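Local coordinates for alpha-glucosidase ([Eubacterium] rectale, PDB 6PNR), which probably hydrolyses alpha-glycosides of the sulfonated sugar sulfoquinovose, as a family 31 glycoside hydrolase that is bound here to an aza-sugar inhibitor, at residues F104-D109 with N176-H181; I374-T379 with K428-L433; I635-E640 with P645-K650; E36-Y41 with S407-H412. One frame throughout, in Å; residues are numbered along the deposited sequence.

Interaction 1: residues F104-D109 with N176-H181; sequences FRVAAD and NKYYLH
Val106 splits its two methyl groups between Tyr178 and Leu180, and the directions of these three side chains define the contact. With CG1 anti to the backbone N (chi1 177°), Val106 sends that methyl past the tyrosine, the two side chains running in opposite directions, until Val106 CG1 lies 3.2 Å from Tyr178 OH. The approach to the ring is oblique. The other methyl meets Leu180 tip to tip, with Val106 CG2 3.7 Å from Leu180 CD1. A branched valine suits the position because one short side chain can serve two partners, while the leucine supplies the length needed to bridge backbones that stay 9.7 Å apart between Val106 CA and Leu180 CA.

The buried phenol needs a polar partner, and a water in the plane of the ring at its edge provides one. Tyr178 OH donates to this water over 2.7 Å, and the water in turn donates to Ala107 O at 2.8 Å. Asn176 ND2 adds a weak third bond, so the water joins the two segments where no direct hydrogen bond does.

Strand 101-107 belongs to a six-stranded antiparallel sheet and strand 178-182 to an eight-stranded one, so the contact lies between the two layers of an N-terminal beta-sandwich. Ile19 of strand 17-22, His198 and Leu200 of strand 197-202, and Ile209 and Ile211 of strand 208-213 pack around it.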
# COMPACT_ATOMS: atom_id res chain seq x y z
N PHE A 104 -16.88 16.04 -8.38
CA PHE A 104 -17.63 16.42 -9.58
C PHE A 104 -17.70 15.22 -10.50
O PHE A 104 -16.66 14.62 -10.83
CB PHE A 104 -16.96 17.61 -10.28
CG PHE A 104 -17.74 18.14 -11.46
CD1 PHE A 104 -18.74 19.07 -11.28
CD2 PHE A 104 -17.47 17.70 -12.75
CE1 PHE A 104 -19.47 19.56 -12.35
CE2 PHE A 104 -18.19 18.18 -13.83
CZ PHE A 104 -19.19 19.11 -13.63
N ARG A 105 -18.90 14.85 -10.92
CA ARG A 105 -19.07 13.69 -11.79
C ARG A 105 -19.31 14.09 -13.24
O ARG A 105 -20.03 15.06 -13.53
CB ARG A 105 -20.21 12.81 -11.29
CG ARG A 105 -19.82 12.09 -10.02
CD ARG A 105 -20.70 10.91 -9.82
NE ARG A 105 -20.26 10.08 -8.72
CZ ARG A 105 -20.95 9.03 -8.30
NH1 ARG A 105 -22.09 8.72 -8.90
NH2 ARG A 105 -20.51 8.30 -7.29
N VAL A 106 -18.71 13.34 -14.14
CA VAL A 106 -18.89 13.50 -15.58
C VAL A 106 -19.50 12.22 -16.12
O VAL A 106 -18.99 11.13 -15.86
CB VAL A 106 -17.55 13.80 -16.28
CG1 VAL A 106 -17.76 13.89 -17.76
CG2 VAL A 106 -16.92 15.06 -15.73
N ALA A 107 -20.57 12.36 -16.90
CA ALA A 107 -21.22 11.20 -17.49
C ALA A 107 -20.29 10.50 -18.47
O ALA A 107 -19.59 11.14 -19.26
CB ALA A 107 -22.52 11.63 -18.20
N ALA A 108 -20.30 9.18 -18.45
CA ALA A 108 -19.40 8.41 -19.29
C ALA A 108 -20.08 7.10 -19.69
O ALA A 108 -21.11 6.72 -19.14
CB ALA A 108 -18.08 8.14 -18.58
N ASP A 109 -19.47 6.40 -20.64
CA ASP A 109 -19.91 5.06 -20.98
C ASP A 109 -18.70 4.14 -21.03
O ASP A 109 -17.55 4.58 -21.02
CB ASP A 109 -20.70 5.04 -22.30
CG ASP A 109 -19.89 5.51 -23.50
OD1 ASP A 109 -18.66 5.31 -23.53
OD2 ASP A 109 -20.49 6.08 -24.43
N ASN A 176 -14.95 11.40 -26.46
CA ASN A 176 -16.05 12.22 -26.96
C ASN A 176 -15.58 13.54 -27.54
O ASN A 176 -16.42 14.38 -27.87
CB ASN A 176 -17.06 12.49 -25.84
CG ASN A 176 -17.73 11.23 -25.34
OD1 ASN A 176 -17.85 10.25 -26.08
ND2 ASN A 176 -18.15 11.24 -24.09
N LYS A 177 -14.26 13.74 -27.64
CA LYS A 177 -13.66 14.91 -28.29
C LYS A 177 -14.00 16.20 -27.56
O LYS A 177 -14.46 17.18 -28.15
CB LYS A 177 -14.05 14.98 -29.77
CG LYS A 177 -13.28 13.99 -30.63
CD LYS A 177 -13.64 14.13 -32.09
CE LYS A 177 -13.30 12.86 -32.85
NZ LYS A 177 -13.55 13.00 -34.31
N TYR A 178 -13.78 16.19 -26.25
CA TYR A 178 -13.72 17.39 -25.43
C TYR A 178 -12.53 17.26 -24.50
O TYR A 178 -12.02 16.16 -24.25
CB TYR A 178 -15.02 17.60 -24.63
CG TYR A 178 -15.27 16.58 -23.50
CD1 TYR A 178 -14.66 16.72 -22.26
CD2 TYR A 178 -16.14 15.50 -23.68
CE1 TYR A 178 -14.88 15.82 -21.24
CE2 TYR A 178 -16.37 14.59 -22.66
CZ TYR A 178 -15.73 14.75 -21.45
OH TYR A 178 -15.94 13.86 -20.41
N TYR A 179 -12.06 18.40 -23.99
CA TYR A 179 -11.19 18.42 -22.83
C TYR A 179 -11.91 19.13 -21.71
O TYR A 179 -12.77 19.98 -21.94
CB TYR A 179 -9.83 19.09 -23.12
CG TYR A 179 -9.80 20.61 -23.07
CD1 TYR A 179 -9.56 21.29 -21.88
CD2 TYR A 179 -9.97 21.35 -24.23
CE1 TYR A 179 -9.52 22.68 -21.85
CE2 TYR A 179 -9.92 22.73 -24.21
CZ TYR A 179 -9.71 23.40 -23.02
OH TYR A 179 -9.68 24.77 -23.03
N LEU A 180 -11.55 18.76 -20.48
CA LEU A 180 -12.13 19.35 -19.28
C LEU A 180 -10.98 19.74 -18.37
O LEU A 180 -10.07 18.94 -18.14
CB LEU A 180 -13.08 18.37 -18.57
CG LEU A 180 -13.82 18.81 -17.30
CD1 LEU A 180 -15.05 17.95 -17.10
CD2 LEU A 180 -12.94 18.74 -16.06
N HIS A 181 -11.03 20.96 -17.86
CA HIS A 181 -10.02 21.49 -16.97
C HIS A 181 -10.69 21.95 -15.68
O HIS A 181 -11.72 22.63 -15.73
CB HIS A 181 -9.27 22.68 -17.59
CG HIS A 181 -8.28 23.30 -16.67
ND1 HIS A 181 -7.21 22.59 -16.16
CD2 HIS A 181 -8.20 24.54 -16.14
CE1 HIS A 181 -6.51 23.38 -15.36
NE2 HIS A 181 -7.09 24.57 -15.33
O HOH W 1 -17.65 11.93 -21.06

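Interaction 2: residues I374-T379 with K428-L433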
# COMPACT_ATOMS: atom_id res chain seq x y z
N ILE A 374 18.99 36.91 -10.62
CA ILE A 374 20.06 35.91 -10.48
C ILE A 374 20.29 35.17 -11.79
O ILE A 374 21.44 34.92 -12.19
CB ILE A 374 19.72 34.94 -9.33
CG1 ILE A 374 19.88 35.63 -7.97
CG2 ILE A 374 20.59 33.67 -9.39
CD1 ILE A 374 19.46 34.78 -6.81
N ILE A 375 19.21 34.80 -12.48
CA ILE A 375 19.34 34.12 -13.77
C ILE A 375 19.94 35.06 -14.82
O ILE A 375 20.86 34.69 -15.56
CB ILE A 375 17.98 33.55 -14.23
CG1 ILE A 375 17.43 32.55 -13.19
CG2 ILE A 375 18.10 32.92 -15.63
CD1 ILE A 375 16.00 32.10 -13.45
N LYS A 376 19.43 36.30 -14.88
CA LYS A 376 19.95 37.26 -15.85
C LYS A 376 21.43 37.54 -15.63
O LYS A 376 22.22 37.55 -16.58
CB LYS A 376 19.16 38.57 -15.78
CG LYS A 376 17.70 38.48 -16.17
CD LYS A 376 17.07 39.89 -16.12
CE LYS A 376 15.58 39.87 -16.31
NZ LYS A 376 15.04 41.26 -16.33
N GLU A 377 21.82 37.76 -14.37
CA GLU A 377 23.17 38.21 -14.06
C GLU A 377 24.19 37.08 -14.16
O GLU A 377 25.26 37.26 -14.74
CB GLU A 377 23.21 38.84 -12.66
CG GLU A 377 24.59 39.37 -12.25
CD GLU A 377 24.61 39.98 -10.84
OE1 GLU A 377 23.57 39.95 -10.15
OE2 GLU A 377 25.67 40.49 -10.42
N TYR A 378 23.88 35.91 -13.60
CA TYR A 378 24.89 34.88 -13.41
C TYR A 378 24.80 33.72 -14.39
O TYR A 378 25.77 32.97 -14.53
CB TYR A 378 24.83 34.34 -11.98
CG TYR A 378 25.10 35.37 -10.91
CD1 TYR A 378 26.36 35.96 -10.79
CD2 TYR A 378 24.12 35.73 -10.00
CE1 TYR A 378 26.62 36.89 -9.80
CE2 TYR A 378 24.37 36.66 -9.00
CZ TYR A 378 25.63 37.23 -8.91
OH TYR A 378 25.89 38.16 -7.92
N THR A 379 23.66 33.55 -15.07
CA THR A 379 23.57 32.55 -16.13
C THR A 379 23.62 33.26 -17.48
O THR A 379 24.65 33.20 -18.18
CB THR A 379 22.30 31.71 -15.93
OG1 THR A 379 22.45 30.87 -14.77
CG2 THR A 379 22.02 30.81 -17.15
N LYS A 428 12.48 36.35 -21.49
CA LYS A 428 11.72 37.31 -22.29
C LYS A 428 12.24 38.73 -22.09
O LYS A 428 12.47 39.46 -23.05
CB LYS A 428 10.24 37.22 -21.94
CG LYS A 428 9.32 38.07 -22.82
CD LYS A 428 7.89 38.06 -22.28
CE LYS A 428 6.87 38.59 -23.29
NZ LYS A 428 6.24 37.49 -24.11
N GLU A 429 12.41 39.15 -20.83
CA GLU A 429 12.88 40.50 -20.56
C GLU A 429 14.28 40.72 -21.11
O GLU A 429 14.65 41.85 -21.44
CB GLU A 429 12.85 40.77 -19.05
CG GLU A 429 11.44 40.77 -18.46
CD GLU A 429 11.42 40.86 -16.95
OE1 GLU A 429 12.50 41.00 -16.34
OE2 GLU A 429 10.31 40.80 -16.37
N SER A 430 15.06 39.64 -21.25
CA SER A 430 16.37 39.71 -21.89
C SER A 430 16.28 39.75 -23.40
O SER A 430 17.33 39.81 -24.06
CB SER A 430 17.22 38.51 -21.45
OG SER A 430 17.45 38.52 -20.05
N GLY A 431 15.08 39.70 -23.97
CA GLY A 431 14.93 39.68 -25.42
C GLY A 431 15.43 38.42 -26.10
O GLY A 431 15.84 38.49 -27.26
N LYS A 432 15.41 37.27 -25.41
CA LYS A 432 16.04 36.06 -25.92
C LYS A 432 15.06 34.90 -26.16
O LYS A 432 15.52 33.79 -26.46
CB LYS A 432 17.16 35.61 -24.97
CG LYS A 432 18.43 36.44 -25.07
CD LYS A 432 18.93 36.46 -26.51
CE LYS A 432 20.07 37.45 -26.71
NZ LYS A 432 21.35 36.96 -26.12
N LEU A 433 13.75 35.13 -26.06
CA LEU A 433 12.80 34.08 -26.43
C LEU A 433 13.05 33.63 -27.86
O LEU A 433 13.23 34.45 -28.77
CB LEU A 433 11.36 34.58 -26.30
CG LEU A 433 10.52 34.33 -25.05
CD1 LEU A 433 9.04 34.52 -25.41
CD2 LEU A 433 10.74 32.95 -24.43
O HOH W 2 16.64 42.53 -18.67
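The carboxylate of Glu429 is the flat group that meets Lys376, and it does so through one oxygen: Lys376 NZ approaches Glu429 OE1 almost along the C-O axis and makes a salt bridge of 2.6 Å. The other oxygen, OE2, is bound by Lys372, so the carboxylate is shared by two lysines one turn apart on helix 365-380. A second flat group lies within 374-379, where Glu377 CD sits 3.5 Å above one face of the Tyr378 ring, offset toward the rim.

Lys376 and Glu429 cross at about a right angle. Beyond CG, which lies beside the backbone N (chi1 -65°), the lysine is fully extended, and this length carries its ammonium group across to the neighbouring helix. Its aliphatic part passes Ser430, with Lys376 CG 3.9 Å from Ser430 OG, a hydroxyl hydrogen-bonded to Ala426 O. A water accepts from Lys376 NZ at 3.1 Å and reaches Glu429 O only weakly. Replacing Lys376 by an alanine would probably leave Glu429 OE1 without its charged mate, with the bond from Lys372 to the other oxygen remaining.

Gly431, at positive phi in a Schellman motif, ends helix 408-429 just beyond the salt bridge. Helices 365-380 and 408-429 flank strand 386-389 on the outside of the TIM barrel. Beneath this surface bridge, Ile375 packs on Asn423 and Ala426 of the second helix and on Trp387 of the strand.

Interaction 3: residues I635-E640 with P645-K650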
# COMPACT_ATOMS: atom_id res chain seq x y z
N ILE A 635 2.97 -5.71 -38.32
CA ILE A 635 4.14 -6.21 -39.02
C ILE A 635 5.28 -6.44 -38.03
O ILE A 635 5.20 -6.08 -36.85
CB ILE A 635 4.61 -5.25 -40.14
CG1 ILE A 635 5.23 -3.99 -39.56
CG2 ILE A 635 3.45 -4.88 -41.05
CD1 ILE A 635 5.62 -2.96 -40.64
N THR A 636 6.34 -7.06 -38.53
CA THR A 636 7.59 -7.25 -37.80
C THR A 636 8.73 -6.88 -38.73
O THR A 636 8.80 -7.38 -39.85
CB THR A 636 7.77 -8.70 -37.31
OG1 THR A 636 6.85 -8.98 -36.24
CG2 THR A 636 9.19 -8.94 -36.82
N VAL A 637 9.63 -6.00 -38.26
CA VAL A 637 10.73 -5.52 -39.08
C VAL A 637 12.05 -5.86 -38.39
O VAL A 637 12.11 -5.99 -37.16
CB VAL A 637 10.64 -4.00 -39.34
CG1 VAL A 637 9.37 -3.66 -40.11
CG2 VAL A 637 10.70 -3.23 -38.02
N SER A 638 13.10 -6.01 -39.19
CA SER A 638 14.43 -6.09 -38.61
C SER A 638 14.71 -4.80 -37.85
O SER A 638 14.38 -3.70 -38.31
CB SER A 638 15.49 -6.32 -39.68
OG SER A 638 16.77 -6.39 -39.09
N ALA A 639 15.32 -4.93 -36.67
CA ALA A 639 15.52 -3.78 -35.79
C ALA A 639 16.80 -3.98 -34.99
O ALA A 639 16.82 -3.96 -33.76
CB ALA A 639 14.30 -3.59 -34.89
N GLU A 640 17.91 -4.18 -35.70
CA GLU A 640 19.20 -4.27 -35.04
C GLU A 640 19.55 -2.91 -34.42
O GLU A 640 18.95 -1.88 -34.73
CB GLU A 640 20.29 -4.72 -36.02
CG GLU A 640 19.98 -6.01 -36.79
CD GLU A 640 20.11 -7.29 -35.94
OE1 GLU A 640 20.62 -7.25 -34.80
OE2 GLU A 640 19.68 -8.35 -36.45
N PRO A 645 12.77 1.18 -35.40
CA PRO A 645 11.57 0.91 -36.20
C PRO A 645 10.87 2.20 -36.57
O PRO A 645 10.07 2.73 -35.79
CB PRO A 645 10.73 0.03 -35.28
CG PRO A 645 11.75 -0.64 -34.39
CD PRO A 645 12.73 0.47 -34.12
N ALA A 646 11.19 2.75 -37.74
CA ALA A 646 10.71 4.06 -38.16
C ALA A 646 10.19 3.97 -39.59
O ALA A 646 10.80 3.33 -40.44
CB ALA A 646 11.81 5.11 -38.07
N PHE A 647 9.05 4.62 -39.83
CA PHE A 647 8.36 4.56 -41.11
C PHE A 647 7.92 5.97 -41.47
O PHE A 647 7.63 6.78 -40.59
CB PHE A 647 7.14 3.63 -41.04
CG PHE A 647 7.46 2.26 -40.48
CD1 PHE A 647 7.64 2.08 -39.11
CD2 PHE A 647 7.58 1.17 -41.32
CE1 PHE A 647 7.96 0.84 -38.60
CE2 PHE A 647 7.89 -0.09 -40.81
CZ PHE A 647 8.08 -0.25 -39.44
N TYR A 648 7.89 6.27 -42.77
CA TYR A 648 7.36 7.54 -43.23
C TYR A 648 6.27 7.31 -44.27
O TYR A 648 6.24 6.27 -44.95
CB TYR A 648 8.45 8.48 -43.79
CG TYR A 648 9.18 7.99 -45.01
CD1 TYR A 648 8.74 8.30 -46.30
CD2 TYR A 648 10.35 7.24 -44.88
CE1 TYR A 648 9.43 7.84 -47.42
CE2 TYR A 648 11.03 6.79 -45.98
CZ TYR A 648 10.58 7.09 -47.25
OH TYR A 648 11.29 6.63 -48.33
N ARG A 649 5.37 8.28 -44.38
CA ARG A 649 4.33 8.25 -45.40
C ARG A 649 4.93 8.38 -46.79
O ARG A 649 5.72 9.29 -47.05
CB ARG A 649 3.33 9.38 -45.16
CG ARG A 649 2.52 9.25 -43.88
CD ARG A 649 1.54 10.42 -43.74
NE ARG A 649 0.79 10.65 -44.97
CZ ARG A 649 0.93 11.72 -45.75
NH1 ARG A 649 1.79 12.69 -45.43
NH2 ARG A 649 0.21 11.82 -46.86
N LYS A 650 4.55 7.46 -47.69
CA LYS A 650 5.12 7.45 -49.04
C LYS A 650 4.95 8.80 -49.74
O LYS A 650 5.85 9.26 -50.45
CB LYS A 650 4.48 6.35 -49.88
CG LYS A 650 4.99 6.29 -51.32
CD LYS A 650 4.39 5.09 -52.05
CE LYS A 650 5.05 4.88 -53.42
NZ LYS A 650 4.55 3.63 -54.08
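The far end of the Phe647 ring fits into the notch between Ile635 and Val637, two side chains that project from the same face of strand 633-638. Val637 CG1 lies at the ring edge, in its plane, 3.7 Å from Phe647 CZ. Ile635 CD1 comes in obliquely, 3.7 Å from Phe647 CE2, and gets there because CG1 stands between the backbone N and the carbonyl carbon (chi1 71°). Val637 is in turn a bump between Phe647 and Pro645, its other methyl, CG2, resting 4.3 Å from Pro645 CB. Where the backbones draw closest, a small residue suits the place: Ala639 CB touches Pro645 CG at 3.9 Å. Large and small side chains thus follow the widening gap between the segments. A serine in place of Phe647 is likely to open a gap beside Ile635 CD1 and Val637 CG1, freeing both to shift.

Strand 633-638 pairs with 611-616, while 646-649 belongs to the six-stranded sheet of the C-terminal region. Tyr630, Val614 and His623 also touch Phe647. No hydrogen bond crosses between the two segments; the contact is wholly apolar, consistent with cohesion by close fit and exclusion of water.

Interaction 4: residues E36-Y41 with S407-H412; sequences EDVDMY and SPMIEH
Met409 curls against Glu36 and Val38, and each atom beyond its CB meets one or both of them. CB itself only sets the direction, pointing toward the strand. CG lies beside the backbone N, and there Met409 CG is 3.8 Å from Glu36 OE2. A bend at chi2 (-62°) brings the sulfur within touch of both partners, with Met409 SD 4.1 Å from Val38 CG2. A second bend, at chi3, turns the methyl back toward the glutamate, so that Met409 CE lies 3.9 Å from Glu36 OE2 and also touches Glu36 CG. An unbranched, flexible thioether suits this place, since it can bend to touch the glutamate while sliding past the valine, the two side chains running in opposite directions.

Glu36 contributes shape here; its charge is met by Arg101, which forms a salt bridge with OE1. Ser407, at the N-cap, accepts from Met409 N through OG at 2.9 Å, capping the helix turn that bears Met409.

Strand 29-41 belongs to the N-terminal beta-sandwich and helix 408-429 to the TIM barrel. The arrangement is therefore a domain interface, with the first turn of a barrel helix set against the side of a long beta-strand, as fits the multidomain build of family 31 glycosidases.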
# COMPACT_ATOMS: atom_id res chain seq x y z
N GLU A 36 -6.62 15.69 5.86
CA GLU A 36 -5.55 14.99 5.17
C GLU A 36 -4.38 14.73 6.11
O GLU A 36 -4.23 15.37 7.15
CB GLU A 36 -5.07 15.79 3.97
CG GLU A 36 -4.37 17.08 4.33
CD GLU A 36 -5.33 18.25 4.50
OE1 GLU A 36 -6.56 18.04 4.49
OE2 GLU A 36 -4.84 19.39 4.63
N ASP A 37 -3.56 13.75 5.74
CA ASP A 37 -2.26 13.52 6.36
C ASP A 37 -1.24 13.41 5.24
O ASP A 37 -1.29 12.48 4.43
CB ASP A 37 -2.27 12.25 7.23
CG ASP A 37 -0.94 12.01 7.94
OD1 ASP A 37 -0.61 12.77 8.87
OD2 ASP A 37 -0.24 11.06 7.56
N VAL A 38 -0.33 14.38 5.18
CA VAL A 38 0.67 14.49 4.12
C VAL A 38 2.03 14.21 4.77
O VAL A 38 2.53 15.04 5.54
CB VAL A 38 0.65 15.87 3.45
CG1 VAL A 38 1.71 15.98 2.35
CG2 VAL A 38 -0.73 16.15 2.87
N ASP A 39 2.60 13.05 4.46
CA ASP A 39 3.90 12.63 5.01
C ASP A 39 4.97 12.84 3.94
O ASP A 39 5.02 12.11 2.95
CB ASP A 39 3.83 11.17 5.44
CG ASP A 39 5.13 10.68 6.06
OD1 ASP A 39 6.00 11.51 6.40
OD2 ASP A 39 5.29 9.45 6.20
N MET A 40 5.84 13.83 4.14
CA MET A 40 6.85 14.22 3.16
C MET A 40 8.24 13.73 3.56
O MET A 40 8.67 13.94 4.70
CB MET A 40 6.89 15.73 3.01
CG MET A 40 7.91 16.16 2.01
SD MET A 40 8.34 17.88 2.19
CE MET A 40 9.44 18.00 0.76
N TYR A 41 8.96 13.12 2.62
CA TYR A 41 10.35 12.73 2.88
C TYR A 41 11.14 12.90 1.59
O TYR A 41 11.00 12.11 0.66
CB TYR A 41 10.44 11.29 3.39
CG TYR A 41 11.85 10.85 3.70
CD1 TYR A 41 12.47 11.21 4.89
CD2 TYR A 41 12.57 10.08 2.80
CE1 TYR A 41 13.77 10.81 5.18
CE2 TYR A 41 13.86 9.67 3.07
CZ TYR A 41 14.46 10.04 4.25
OH TYR A 41 15.74 9.63 4.50
N SER A 407 -2.56 28.65 1.60
CA SER A 407 -2.06 27.43 2.22
C SER A 407 -1.05 26.73 1.31
O SER A 407 -1.21 26.73 0.09
CB SER A 407 -3.21 26.48 2.54
OG SER A 407 -2.71 25.18 2.82
N PRO A 408 -0.00 26.12 1.87
CA PRO A 408 0.87 25.27 1.05
C PRO A 408 0.14 24.09 0.44
O PRO A 408 0.64 23.51 -0.53
CB PRO A 408 1.96 24.83 2.04
CG PRO A 408 1.28 24.93 3.38
CD PRO A 408 0.44 26.15 3.28
N MET A 409 -1.04 23.72 0.96
CA MET A 409 -1.86 22.72 0.29
C MET A 409 -2.36 23.20 -1.07
O MET A 409 -2.76 22.39 -1.91
CB MET A 409 -3.04 22.32 1.17
CG MET A 409 -2.65 21.54 2.44
SD MET A 409 -1.86 19.97 2.07
CE MET A 409 -3.15 19.12 1.16
N ILE A 410 -2.33 24.51 -1.31
CA ILE A 410 -2.71 25.09 -2.59
C ILE A 410 -1.48 25.49 -3.40
O ILE A 410 -1.47 25.32 -4.62
CB ILE A 410 -3.63 26.31 -2.36
CG1 ILE A 410 -4.89 25.91 -1.60
CG2 ILE A 410 -3.94 27.02 -3.68
CD1 ILE A 410 -5.78 24.92 -2.31
N GLU A 411 -0.44 26.01 -2.74
CA GLU A 411 0.73 26.48 -3.46
C GLU A 411 1.67 25.36 -3.89
O GLU A 411 2.51 25.58 -4.77
CB GLU A 411 1.51 27.50 -2.62
CG GLU A 411 0.72 28.74 -2.28
CD GLU A 411 0.62 29.71 -3.43
OE1 GLU A 411 0.83 29.29 -4.60
OE2 GLU A 411 0.35 30.90 -3.18
N HIS A 412 1.56 24.17 -3.28
CA HIS A 412 2.45 23.06 -3.64
C HIS A 412 2.40 22.77 -5.14
O HIS A 412 3.44 22.73 -5.81
CB HIS A 412 2.11 21.80 -2.84
CG HIS A 412 2.87 20.60 -3.29
ND1 HIS A 412 4.12 20.28 -2.79
CD2 HIS A 412 2.60 19.67 -4.23
CE1 HIS A 412 4.57 19.19 -3.38
NE2 HIS A 412 3.67 18.80 -4.27

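How the interactions relate
Interactions 2 and 4 share helix 408-429: its first turn meets the N-terminal sandwich in interaction 4, and its last turn is tied to a neighbouring barrel helix in interaction 2, the centres lying 32 Å apart. Interactions 1 and 4 reach the same sheet through adjacent strands 101-107 and 29-41, with nearest atoms about 12 Å apart. Interaction 3, in the C-terminal region, is remote from all the others, its centre 36 to 47 Å from theirs. No segment contributes a residue to the inhibitor pocket. Interaction 2 is linked to it through the fold, since its helices flank strand 386-389, which carries pocket residue Met388 and leads into Asp390 and Phe391.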